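Long-range contacts in capsid protein (Infectious hypodermal and hematopoietic necrosis virus, PDB 3N7X), which forms the icosahedral beta-barrel shell of a shrimp parvovirus, built from sixty copies with calcium ions bound where subunits meet: residues A[90-94]-A[171-176]; A[81-85]-A[95-99]; A[54-58]-A[175-179]; A[71-77]-A[261-267]. All coordinates share one frame; numbering follows the deposited sequence.

Contact 1. Residues A[90-94]-A[171-176]; sequences DSSAT and LAKWIQ. With CA (calcium ion), chain B.
Ala93 presses its methyl against the helix 171-176, meeting three side chains on one flank: CB stands 4.0 Å from Leu171 CD2, 4.2 Å from Ala172 CB and 4.1 Å from Ile175 CD1. Leu171 has CG anti to the backbone N (chi1 172°), which directs its chain toward Ala93, with CD2 and CG the atoms that touch. Ile175 instead runs straight out from CG1, its CD1 far end doing the touching. Ala172 also lies under the strand backbone itself, with CB 3.7 Å from Ala93 N.

The polar end lies one helical turn on from Ala172. Gln176 carries an extended chain beyond CG, and its NE2 reaches Ser91 O at 2.9 Å, but the N-H is bent well off the line (126°), so the bond is weak. Ser91 is held in a turn: Asp90 OD1 accepts Ser92 N, an Asx turn, and Ser92 OG at 2.7 Å, both from one face of the carboxylate. Meanwhile Gln176 O binds calcium, a site completed by Tyr55 O, three waters and Glu191 of a neighbouring subunit. The helix thus gives the metal the backbone oxygen of Gln176, while the side-chain amide of the same residue reaches Ser91. Cohesion across the contact is therefore mostly apolar, and its single direct polar link, a weak one, comes from a residue that is also a calcium ligand.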
# COMPACT_ATOMS: atom_id res chain seq x y z
N ASP A 90 -41.09 1.87 -104.14
CA ASP A 90 -40.05 1.81 -105.17
C ASP A 90 -38.62 1.87 -104.66
O ASP A 90 -37.69 2.03 -105.45
CB ASP A 90 -40.25 2.94 -106.18
CG ASP A 90 -40.26 4.31 -105.52
OD1 ASP A 90 -39.76 4.44 -104.38
OD2 ASP A 90 -40.76 5.27 -106.16
N SER A 91 -38.43 1.75 -103.35
CA SER A 91 -37.10 1.79 -102.76
C SER A 91 -36.34 3.08 -103.09
O SER A 91 -35.11 3.09 -103.14
CB SER A 91 -36.27 0.59 -103.24
OG SER A 91 -36.87 -0.63 -102.82
N SER A 92 -37.07 4.17 -103.31
CA SER A 92 -36.44 5.45 -103.61
C SER A 92 -36.20 6.19 -102.29
O SER A 92 -36.79 5.85 -101.26
CB SER A 92 -37.34 6.29 -104.51
OG SER A 92 -38.49 6.74 -103.81
N ALA A 93 -35.33 7.19 -102.32
CA ALA A 93 -35.04 7.96 -101.12
C ALA A 93 -36.24 8.83 -100.77
O ALA A 93 -36.85 9.46 -101.64
CB ALA A 93 -33.80 8.83 -101.33
N THR A 94 -36.60 8.86 -99.49
CA THR A 94 -37.72 9.67 -99.02
C THR A 94 -37.39 10.11 -97.60
O THR A 94 -36.73 9.38 -96.86
CB THR A 94 -39.05 8.87 -99.06
OG1 THR A 94 -40.15 9.75 -98.81
CG2 THR A 94 -39.05 7.77 -98.01
N LEU A 171 -28.78 9.26 -104.04
CA LEU A 171 -28.90 9.12 -102.60
C LEU A 171 -29.54 7.77 -102.27
O LEU A 171 -29.16 7.10 -101.31
CB LEU A 171 -29.75 10.24 -102.01
CG LEU A 171 -30.08 10.08 -100.52
CD1 LEU A 171 -28.80 9.94 -99.73
CD2 LEU A 171 -30.91 11.26 -100.02
N ALA A 172 -30.53 7.36 -103.07
CA ALA A 172 -31.19 6.09 -102.84
C ALA A 172 -30.18 4.94 -102.83
O ALA A 172 -30.25 4.05 -101.98
CB ALA A 172 -32.25 5.84 -103.91
N LYS A 173 -29.25 4.94 -103.78
CA LYS A 173 -28.24 3.90 -103.86
C LYS A 173 -27.43 3.83 -102.57
O LYS A 173 -27.24 2.76 -101.99
CB LYS A 173 -27.30 4.15 -105.04
CG LYS A 173 -27.95 3.96 -106.41
CD LYS A 173 -27.99 2.49 -106.81
CE LYS A 173 -26.58 1.96 -107.10
NZ LYS A 173 -26.56 0.52 -107.52
N TRP A 174 -26.94 4.99 -102.11
CA TRP A 174 -26.16 5.04 -100.88
C TRP A 174 -26.95 4.50 -99.69
O TRP A 174 -26.39 3.84 -98.82
CB TRP A 174 -25.71 6.47 -100.59
CG TRP A 174 -24.57 6.94 -101.43
CD1 TRP A 174 -24.61 7.85 -102.44
CD2 TRP A 174 -23.19 6.58 -101.27
NE1 TRP A 174 -23.35 8.08 -102.93
CE2 TRP A 174 -22.46 7.32 -102.23
CE3 TRP A 174 -22.50 5.70 -100.42
CZ2 TRP A 174 -21.07 7.21 -102.35
CZ3 TRP A 174 -21.12 5.60 -100.54
CH2 TRP A 174 -20.42 6.35 -101.50
N ILE A 175 -28.24 4.80 -99.64
CA ILE A 175 -29.06 4.31 -98.55
C ILE A 175 -29.19 2.80 -98.69
O ILE A 175 -29.19 2.06 -97.70
CB ILE A 175 -30.46 4.95 -98.58
CG1 ILE A 175 -30.35 6.44 -98.26
CG2 ILE A 175 -31.38 4.25 -97.59
CD1 ILE A 175 -31.68 7.16 -98.22
N GLN A 176 -29.31 2.33 -99.92
CA GLN A 176 -29.44 0.91 -100.18
C GLN A 176 -28.18 0.15 -99.79
O GLN A 176 -28.26 -0.97 -99.26
CB GLN A 176 -29.73 0.67 -101.67
CG GLN A 176 -31.20 0.74 -102.05
CD GLN A 176 -31.43 1.16 -103.50
OE1 GLN A 176 -30.68 0.76 -104.40
NE2 GLN A 176 -32.47 1.95 -103.74
CA CA B . -29.71 -2.72 -98.70
O HOH W 1 -30.31 -0.85 -97.30
O HOH W 2 -30.01 -5.05 -99.28
O HOH W 3 -27.88 -3.50 -100.01

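Contact 2. Residues A[81-85]-A[95-99]; sequences LYLYG and ETQRY
Leu83 O and Thr96 form the tight heart of this contact, where the helix ending at Leu83 meets the start of helix 97-109. Two donors grip the carbonyl from the same face of its plane: Thr96 N at 3.0 Å from Leu83 O, nearly straight at 172°, and Thr96 OG1 at 2.9 Å from that oxygen, standing well above the plane. The threonine hydroxyl sits between its backbone N and carbonyl carbon (chi1 58°), a position from which it also accepts Tyr99 N as the N-cap of the helix. Next to it, Leu83 CD2 lies over one face of the Tyr99 ring, 4.2 Å from the centroid, a CH-pi contact.

Tyr84 is buried too: it pairs with Glu95 as an antiparallel non-hydrogen-bonded bridge, its ring meets Tyr99 obliquely, with 5.7 Å between centroids, and Ile225 O binds its hydroxyl as Ile225 N does that of Tyr99. The looser, solvent side is confined to the partly exposed Glu95 carboxylate, where a water donates to Tyr84 OH at 2.8 Å and to Glu95 OE1 at 2.9 Å; Lys103 adds a long, weak ion pair. The carbonyl of Leu83 is thus satisfied twice by Thr96, which also caps the helix, whereas the Glu95 carboxylate is linked to Tyr84 OH through water.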
# COMPACT_ATOMS: atom_id res chain seq x y z
N LEU A 81 -27.90 10.04 -94.70
CA LEU A 81 -28.11 8.63 -94.44
C LEU A 81 -28.99 8.37 -93.23
O LEU A 81 -29.52 7.27 -93.08
CB LEU A 81 -26.77 7.92 -94.25
CG LEU A 81 -25.81 7.89 -95.45
CD1 LEU A 81 -24.57 7.11 -95.07
CD2 LEU A 81 -26.49 7.24 -96.66
N TYR A 82 -29.15 9.37 -92.38
CA TYR A 82 -29.95 9.20 -91.17
C TYR A 82 -31.32 9.86 -91.24
O TYR A 82 -32.29 9.35 -90.67
CB TYR A 82 -29.20 9.77 -89.96
CG TYR A 82 -27.79 9.25 -89.79
CD1 TYR A 82 -27.51 8.14 -88.98
CD2 TYR A 82 -26.72 9.88 -90.43
CE1 TYR A 82 -26.21 7.68 -88.81
CE2 TYR A 82 -25.41 9.43 -90.27
CZ TYR A 82 -25.16 8.33 -89.46
OH TYR A 82 -23.87 7.91 -89.29
N LEU A 83 -31.41 11.00 -91.92
CA LEU A 83 -32.67 11.73 -92.03
C LEU A 83 -33.59 11.22 -93.14
O LEU A 83 -34.76 11.61 -93.21
CB LEU A 83 -32.40 13.23 -92.22
CG LEU A 83 -32.15 14.04 -90.94
CD1 LEU A 83 -31.21 13.30 -90.01
CD2 LEU A 83 -31.59 15.40 -91.31
N TYR A 84 -33.05 10.36 -94.00
CA TYR A 84 -33.83 9.78 -95.09
C TYR A 84 -33.91 8.28 -94.93
O TYR A 84 -33.12 7.67 -94.20
CB TYR A 84 -33.18 10.10 -96.44
CG TYR A 84 -33.38 11.51 -96.90
CD1 TYR A 84 -34.47 11.85 -97.70
CD2 TYR A 84 -32.48 12.52 -96.54
CE1 TYR A 84 -34.67 13.17 -98.13
CE2 TYR A 84 -32.67 13.83 -96.96
CZ TYR A 84 -33.76 14.15 -97.76
OH TYR A 84 -33.94 15.45 -98.19
N GLY A 85 -34.87 7.68 -95.64
CA GLY A 85 -35.04 6.24 -95.62
C GLY A 85 -35.50 5.82 -97.00
O GLY A 85 -35.34 6.57 -97.96
N GLU A 95 -37.83 11.30 -97.20
CA GLU A 95 -37.52 11.75 -95.86
C GLU A 95 -38.28 10.99 -94.78
O GLU A 95 -39.42 10.56 -95.00
CB GLU A 95 -37.74 13.26 -95.73
CG GLU A 95 -38.94 13.80 -96.47
CD GLU A 95 -39.01 15.33 -96.45
OE1 GLU A 95 -38.04 15.98 -96.89
OE2 GLU A 95 -40.05 15.87 -96.01
N THR A 96 -37.64 10.80 -93.63
CA THR A 96 -38.25 10.12 -92.50
C THR A 96 -39.31 11.03 -91.90
O THR A 96 -39.22 12.25 -92.01
CB THR A 96 -37.21 9.83 -91.40
OG1 THR A 96 -36.61 11.07 -90.99
CG2 THR A 96 -36.13 8.89 -91.92
N GLN A 97 -40.32 10.45 -91.25
CA GLN A 97 -41.37 11.25 -90.65
C GLN A 97 -40.77 12.29 -89.71
O GLN A 97 -41.20 13.44 -89.70
CB GLN A 97 -42.35 10.38 -89.85
CG GLN A 97 -43.52 9.84 -90.65
CD GLN A 97 -44.30 10.93 -91.37
OE1 GLN A 97 -44.15 11.11 -92.58
NE2 GLN A 97 -45.14 11.66 -90.64
N ARG A 98 -39.78 11.87 -88.93
CA ARG A 98 -39.16 12.79 -88.00
C ARG A 98 -38.50 13.97 -88.71
O ARG A 98 -38.74 15.12 -88.34
CB ARG A 98 -38.16 12.05 -87.10
CG ARG A 98 -38.87 11.08 -86.17
CD ARG A 98 -38.00 10.52 -85.05
NE ARG A 98 -38.84 9.79 -84.10
CZ ARG A 98 -38.54 9.58 -82.82
NH1 ARG A 98 -37.41 10.03 -82.30
NH2 ARG A 98 -39.40 8.93 -82.05
N TYR A 99 -37.71 13.71 -89.74
CA TYR A 99 -37.08 14.82 -90.44
C TYR A 99 -38.17 15.71 -91.03
O TYR A 99 -38.13 16.94 -90.91
CB TYR A 99 -36.16 14.31 -91.55
CG TYR A 99 -35.63 15.42 -92.44
CD1 TYR A 99 -35.16 16.62 -91.90
CD2 TYR A 99 -35.61 15.27 -93.83
CE1 TYR A 99 -34.69 17.66 -92.73
CE2 TYR A 99 -35.14 16.29 -94.67
CZ TYR A 99 -34.68 17.48 -94.11
OH TYR A 99 -34.23 18.49 -94.94
O HOH W 4 -36.35 16.42 -99.17

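Contact 3. Residues A[54-58]-A[175-179]; sequences RYFEF and IQNPQ. With CA (calcium ion), chain B.
Pro178 points its CD at one face of the Phe56 ring, 3.4 Å from the centroid and only 9° off the normal, a CH-pi contact. At the edge of that ring, near its plane, come the backbone oxygens of Ile175 and Gln176 and, in plane, a water that Ile175 O accepts from. The guanidinium of Arg54 has Ile175 CG2 over its centre, 3.6 Å from CZ; the extended chain of Arg54 carries this flat group along the helix end, where NH2 also binds Leu81 O. These residues belong to strand 45-59 of the capsid's jelly-roll barrel, and they receive the chain as it leaves helix 171-176.

Asn177, the first residue past the helix, addresses both backbone polar groups of Glu57. With CG anti to its own N (chi1 -157°), it turns OD1 to Glu57 N at 2.9 Å, in the carbonyl plane and on a lone pair. Its ND2 makes a weak bond to Glu57 O and a better one, 2.9 Å, to Pro178 O. The amide thus pairs with the N-H and, weakly, the C=O of Glu57, much as a neighbouring backbone would.

Calcium is held alongside by Tyr55 O and Gln176 O, with Glu191 of a neighbouring subunit and three waters. Glu57 acts from the second shell: its carboxylate, bent back at chi2 (83°), accepts hydrogen bonds from two of those waters. One of the two is 2.7 Å from Glu57 OE1 and also donates to Asn177 OD1 at 2.8 Å.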
# COMPACT_ATOMS: atom_id res chain seq x y z
N ARG A 54 -30.66 -1.58 -91.69
CA ARG A 54 -30.51 -1.89 -93.11
C ARG A 54 -29.72 -3.16 -93.37
O ARG A 54 -29.06 -3.69 -92.47
CB ARG A 54 -29.81 -0.72 -93.81
CG ARG A 54 -30.60 0.56 -93.72
CD ARG A 54 -29.85 1.78 -94.16
NE ARG A 54 -30.74 2.94 -94.08
CZ ARG A 54 -30.35 4.21 -94.09
NH1 ARG A 54 -29.07 4.52 -94.18
NH2 ARG A 54 -31.26 5.17 -93.99
N TYR A 55 -29.81 -3.67 -94.60
CA TYR A 55 -29.06 -4.85 -95.00
C TYR A 55 -28.01 -4.39 -96.00
O TYR A 55 -28.34 -3.63 -96.93
CB TYR A 55 -29.92 -5.89 -95.73
CG TYR A 55 -31.05 -6.52 -94.96
CD1 TYR A 55 -30.86 -7.03 -93.68
CD2 TYR A 55 -32.30 -6.67 -95.55
CE1 TYR A 55 -31.90 -7.68 -93.00
CE2 TYR A 55 -33.34 -7.32 -94.90
CZ TYR A 55 -33.14 -7.82 -93.62
OH TYR A 55 -34.18 -8.46 -92.99
N PHE A 56 -26.77 -4.83 -95.82
CA PHE A 56 -25.70 -4.48 -96.75
C PHE A 56 -25.07 -5.77 -97.26
O PHE A 56 -25.00 -6.77 -96.53
CB PHE A 56 -24.61 -3.66 -96.06
CG PHE A 56 -25.02 -2.26 -95.68
CD1 PHE A 56 -26.09 -1.63 -96.31
CD2 PHE A 56 -24.29 -1.55 -94.73
CE1 PHE A 56 -26.43 -0.31 -96.00
CE2 PHE A 56 -24.62 -0.23 -94.41
CZ PHE A 56 -25.69 0.39 -95.05
N GLU A 57 -24.64 -5.76 -98.52
CA GLU A 57 -23.98 -6.92 -99.11
C GLU A 57 -22.65 -6.46 -99.67
O GLU A 57 -22.52 -5.31 -100.11
CB GLU A 57 -24.82 -7.52 -100.24
CG GLU A 57 -26.20 -8.02 -99.83
CD GLU A 57 -27.23 -6.91 -99.79
OE1 GLU A 57 -27.21 -6.06 -100.71
OE2 GLU A 57 -28.06 -6.88 -98.86
N PHE A 58 -21.66 -7.34 -99.66
CA PHE A 58 -20.33 -7.00 -100.16
C PHE A 58 -19.67 -8.17 -100.87
O PHE A 58 -19.94 -9.33 -100.55
CB PHE A 58 -19.41 -6.62 -99.00
CG PHE A 58 -19.89 -5.47 -98.17
CD1 PHE A 58 -19.76 -4.16 -98.64
CD2 PHE A 58 -20.45 -5.68 -96.92
CE1 PHE A 58 -20.17 -3.09 -97.86
CE2 PHE A 58 -20.87 -4.62 -96.13
CZ PHE A 58 -20.73 -3.31 -96.60
N ILE A 175 -28.24 4.80 -99.64
CA ILE A 175 -29.06 4.31 -98.55
C ILE A 175 -29.19 2.80 -98.69
O ILE A 175 -29.19 2.06 -97.70
CB ILE A 175 -30.46 4.95 -98.58
CG1 ILE A 175 -30.35 6.44 -98.26
CG2 ILE A 175 -31.38 4.25 -97.59
CD1 ILE A 175 -31.68 7.16 -98.22
N GLN A 176 -29.31 2.33 -99.92
CA GLN A 176 -29.44 0.91 -100.18
C GLN A 176 -28.18 0.15 -99.79
O GLN A 176 -28.26 -0.97 -99.26
CB GLN A 176 -29.73 0.67 -101.67
CG GLN A 176 -31.20 0.74 -102.05
CD GLN A 176 -31.43 1.16 -103.50
OE1 GLN A 176 -30.68 0.76 -104.40
NE2 GLN A 176 -32.47 1.95 -103.74
N ASN A 177 -27.02 0.76 -100.01
CA ASN A 177 -25.77 0.07 -99.72
C ASN A 177 -24.56 0.99 -99.89
O ASN A 177 -24.63 2.02 -100.56
CB ASN A 177 -25.62 -1.10 -100.72
CG ASN A 177 -24.71 -2.20 -100.21
OD1 ASN A 177 -25.14 -3.11 -99.50
ND2 ASN A 177 -23.43 -2.13 -100.58
N PRO A 178 -23.45 0.64 -99.23
CA PRO A 178 -22.25 1.46 -99.37
C PRO A 178 -21.86 1.31 -100.84
O PRO A 178 -21.98 0.22 -101.40
CB PRO A 178 -21.26 0.78 -98.43
CG PRO A 178 -22.16 0.30 -97.32
CD PRO A 178 -23.34 -0.27 -98.07
N GLN A 179 -21.40 2.39 -101.47
CA GLN A 179 -21.03 2.34 -102.88
C GLN A 179 -19.53 2.25 -103.13
O GLN A 179 -18.72 2.63 -102.28
CB GLN A 179 -21.61 3.56 -103.59
CG GLN A 179 -23.13 3.65 -103.50
CD GLN A 179 -23.80 2.42 -104.10
OE1 GLN A 179 -23.56 2.08 -105.25
NE2 GLN A 179 -24.65 1.76 -103.31
CA CA B . -29.71 -2.72 -98.70
O HOH W 5 -27.19 3.23 -95.95
O HOH W 3 -27.88 -3.50 -100.01
O HOH W 2 -30.01 -5.05 -99.28
O HOH W 1 -30.31 -0.85 -97.30

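Contact 4. Residues A[71-77]-A[261-267]; sequences LYCLPLH and WQQIFMR
Tyr72 O accepts the shortest bond of this contact, from Met266 N at 2.7 Å, in the carbonyl plane. Phe265 CA approaches the same oxygen at 3.0 Å as a CA-H...O contact. The return bond from Tyr72 N to Met266 O, together with Leu74 N to Ile264 O, completes an antiparallel pairing of strands 70-74 and 264-268, neighbours in one sheet of the viral jelly roll. Their short axes run at 142°, so the pairing is strongly twisted.

On one face stand Tyr72, Leu74, Ile264 and Met266. Leu74 and Ile264 lie side by side, pointing the same way, and Leu74 CB is 3.8 Å from Ile264 CG1, while Met266, bent at chi2 and chi3, brings CE to within 3.9 Å of Tyr72 CB. Tyr72 OH itself bonds Asp59. The other face holds Cys73 and Phe265, whose ring meets the sulfur obliquely.

Past the strands, Leu76 CB touches the edge of the Trp261 ring at CZ2, and the His77 ring crosses Trp261 obliquely, planes 49° apart. Gln263 NE2 bonds Tyr324 O and also donates a hydrogen bond to a water, 3.1 Å from NE2, which lies in the plane of the His77 ring at its edge, weakly bound to His77 NE2.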
# COMPACT_ATOMS: atom_id res chain seq x y z
N LEU A 71 -13.04 0.06 -103.42
CA LEU A 71 -13.46 -0.38 -102.09
C LEU A 71 -14.83 0.24 -101.86
O LEU A 71 -15.14 1.30 -102.40
CB LEU A 71 -12.48 0.13 -101.02
CG LEU A 71 -11.08 -0.48 -100.98
CD1 LEU A 71 -10.23 0.25 -99.94
CD2 LEU A 71 -11.17 -1.96 -100.65
N TYR A 72 -15.66 -0.44 -101.07
CA TYR A 72 -16.97 0.11 -100.77
C TYR A 72 -16.73 1.17 -99.72
O TYR A 72 -15.88 1.00 -98.84
CB TYR A 72 -17.91 -0.95 -100.20
CG TYR A 72 -18.30 -2.02 -101.17
CD1 TYR A 72 -17.51 -3.16 -101.33
CD2 TYR A 72 -19.47 -1.91 -101.92
CE1 TYR A 72 -17.89 -4.17 -102.22
CE2 TYR A 72 -19.85 -2.91 -102.81
CZ TYR A 72 -19.06 -4.04 -102.95
OH TYR A 72 -19.44 -5.03 -103.83
N CYS A 73 -17.47 2.26 -99.80
CA CYS A 73 -17.32 3.33 -98.83
C CYS A 73 -18.61 3.54 -98.05
O CYS A 73 -19.70 3.47 -98.62
CB CYS A 73 -16.93 4.63 -99.54
SG CYS A 73 -16.90 6.09 -98.46
N LEU A 74 -18.49 3.77 -96.75
CA LEU A 74 -19.65 4.04 -95.91
C LEU A 74 -19.42 5.40 -95.26
O LEU A 74 -18.71 5.51 -94.26
CB LEU A 74 -19.82 2.96 -94.84
CG LEU A 74 -20.96 3.23 -93.84
CD1 LEU A 74 -22.25 3.55 -94.58
CD2 LEU A 74 -21.14 2.03 -92.94
N PRO A 75 -20.00 6.46 -95.84
CA PRO A 75 -19.87 7.82 -95.33
C PRO A 75 -20.77 8.13 -94.14
O PRO A 75 -21.83 8.73 -94.29
CB PRO A 75 -20.21 8.66 -96.55
CG PRO A 75 -21.31 7.87 -97.18
CD PRO A 75 -20.81 6.43 -97.08
N LEU A 76 -20.33 7.71 -92.95
CA LEU A 76 -21.09 7.92 -91.73
C LEU A 76 -21.33 9.38 -91.41
O LEU A 76 -22.22 9.70 -90.62
CB LEU A 76 -20.38 7.30 -90.54
CG LEU A 76 -20.11 5.81 -90.62
CD1 LEU A 76 -19.55 5.34 -89.31
CD2 LEU A 76 -21.40 5.09 -90.95
N HIS A 77 -20.53 10.26 -92.00
CA HIS A 77 -20.66 11.69 -91.74
C HIS A 77 -21.77 12.35 -92.56
O HIS A 77 -22.07 13.53 -92.35
CB HIS A 77 -19.33 12.39 -92.02
CG HIS A 77 -18.77 12.10 -93.37
ND1 HIS A 77 -18.30 13.08 -94.21
CD2 HIS A 77 -18.60 10.93 -94.03
CE1 HIS A 77 -17.87 12.53 -95.33
NE2 HIS A 77 -18.04 11.23 -95.25
N TRP A 261 -11.30 12.70 -88.43
CA TRP A 261 -12.24 11.60 -88.39
C TRP A 261 -12.20 10.90 -89.74
O TRP A 261 -12.21 11.54 -90.79
CB TRP A 261 -13.64 12.13 -88.12
CG TRP A 261 -14.68 11.07 -88.13
CD1 TRP A 261 -15.08 10.30 -87.08
CD2 TRP A 261 -15.40 10.61 -89.27
NE1 TRP A 261 -16.02 9.38 -87.50
CE2 TRP A 261 -16.23 9.55 -88.84
CE3 TRP A 261 -15.43 10.99 -90.62
CZ2 TRP A 261 -17.08 8.86 -89.72
CZ3 TRP A 261 -16.27 10.30 -91.49
CH2 TRP A 261 -17.09 9.25 -91.03
N GLN A 262 -12.15 9.57 -89.71
CA GLN A 262 -12.07 8.77 -90.93
C GLN A 262 -13.32 7.95 -91.22
O GLN A 262 -13.90 7.34 -90.31
CB GLN A 262 -10.88 7.81 -90.83
CG GLN A 262 -9.56 8.51 -90.61
CD GLN A 262 -9.17 9.37 -91.78
OE1 GLN A 262 -8.52 10.40 -91.62
NE2 GLN A 262 -9.57 8.95 -92.98
N GLN A 263 -13.74 7.93 -92.48
CA GLN A 263 -14.89 7.11 -92.87
C GLN A 263 -14.27 5.76 -93.19
O GLN A 263 -13.04 5.65 -93.31
CB GLN A 263 -15.62 7.68 -94.10
CG GLN A 263 -14.76 7.90 -95.34
CD GLN A 263 -14.21 9.32 -95.43
OE1 GLN A 263 -13.37 9.73 -94.63
NE2 GLN A 263 -14.68 10.07 -96.42
N ILE A 264 -15.08 4.72 -93.34
CA ILE A 264 -14.52 3.41 -93.61
C ILE A 264 -14.67 2.92 -95.04
O ILE A 264 -15.55 3.36 -95.78
CB ILE A 264 -15.12 2.36 -92.66
CG1 ILE A 264 -16.63 2.30 -92.83
CG2 ILE A 264 -14.78 2.71 -91.22
CD1 ILE A 264 -17.29 1.28 -91.94
N PHE A 265 -13.78 2.02 -95.43
CA PHE A 265 -13.76 1.42 -96.75
C PHE A 265 -13.73 -0.09 -96.55
O PHE A 265 -13.09 -0.57 -95.61
CB PHE A 265 -12.52 1.89 -97.51
CG PHE A 265 -12.53 3.37 -97.79
CD1 PHE A 265 -13.25 3.88 -98.86
CD2 PHE A 265 -11.84 4.25 -96.96
CE1 PHE A 265 -13.30 5.26 -99.10
CE2 PHE A 265 -11.88 5.62 -97.19
CZ PHE A 265 -12.61 6.13 -98.26
N MET A 266 -14.42 -0.84 -97.41
CA MET A 266 -14.47 -2.29 -97.24
C MET A 266 -14.44 -3.08 -98.52
O MET A 266 -14.56 -2.53 -99.62
CB MET A 266 -15.75 -2.68 -96.50
CG MET A 266 -16.00 -1.92 -95.22
SD MET A 266 -17.75 -1.54 -95.06
CE MET A 266 -17.89 -0.28 -96.34
N ARG A 267 -14.30 -4.39 -98.35
CA ARG A 267 -14.30 -5.36 -99.44
C ARG A 267 -14.18 -6.74 -98.81
O ARG A 267 -13.44 -6.91 -97.84
CB ARG A 267 -13.13 -5.14 -100.41
CG ARG A 267 -11.80 -5.68 -99.94
CD ARG A 267 -10.75 -5.58 -101.04
NE ARG A 267 -9.46 -6.10 -100.60
CZ ARG A 267 -8.38 -6.15 -101.37
NH1 ARG A 267 -8.43 -5.72 -102.63
NH2 ARG A 267 -7.24 -6.63 -100.89
O HOH W 6 -17.20 9.91 -98.23

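In the fold
From the N terminus, strand 45-59 opens contact 3, which closes only when the chain leaves helix 171-176. Strand 70-74 then opens contact 4, and because its partner 261-267 lies beyond 175-179, contacts 3 and 4 cross. Contact 2 shuts the shortest loop, with nine residues between its segments, and nests inside both. Contact 1 starts within that small loop and runs out to the helix, so it crosses contact 2, is enclosed by contact 4 and ends on the residues Ile175 and Gln176 that contact 3 also uses. Helix 171-176 thereby ties the small 84-86/93-95 hairpin to strand 45-59 of one barrel sheet, and contact 4 joins neighbouring strands of the other sheet.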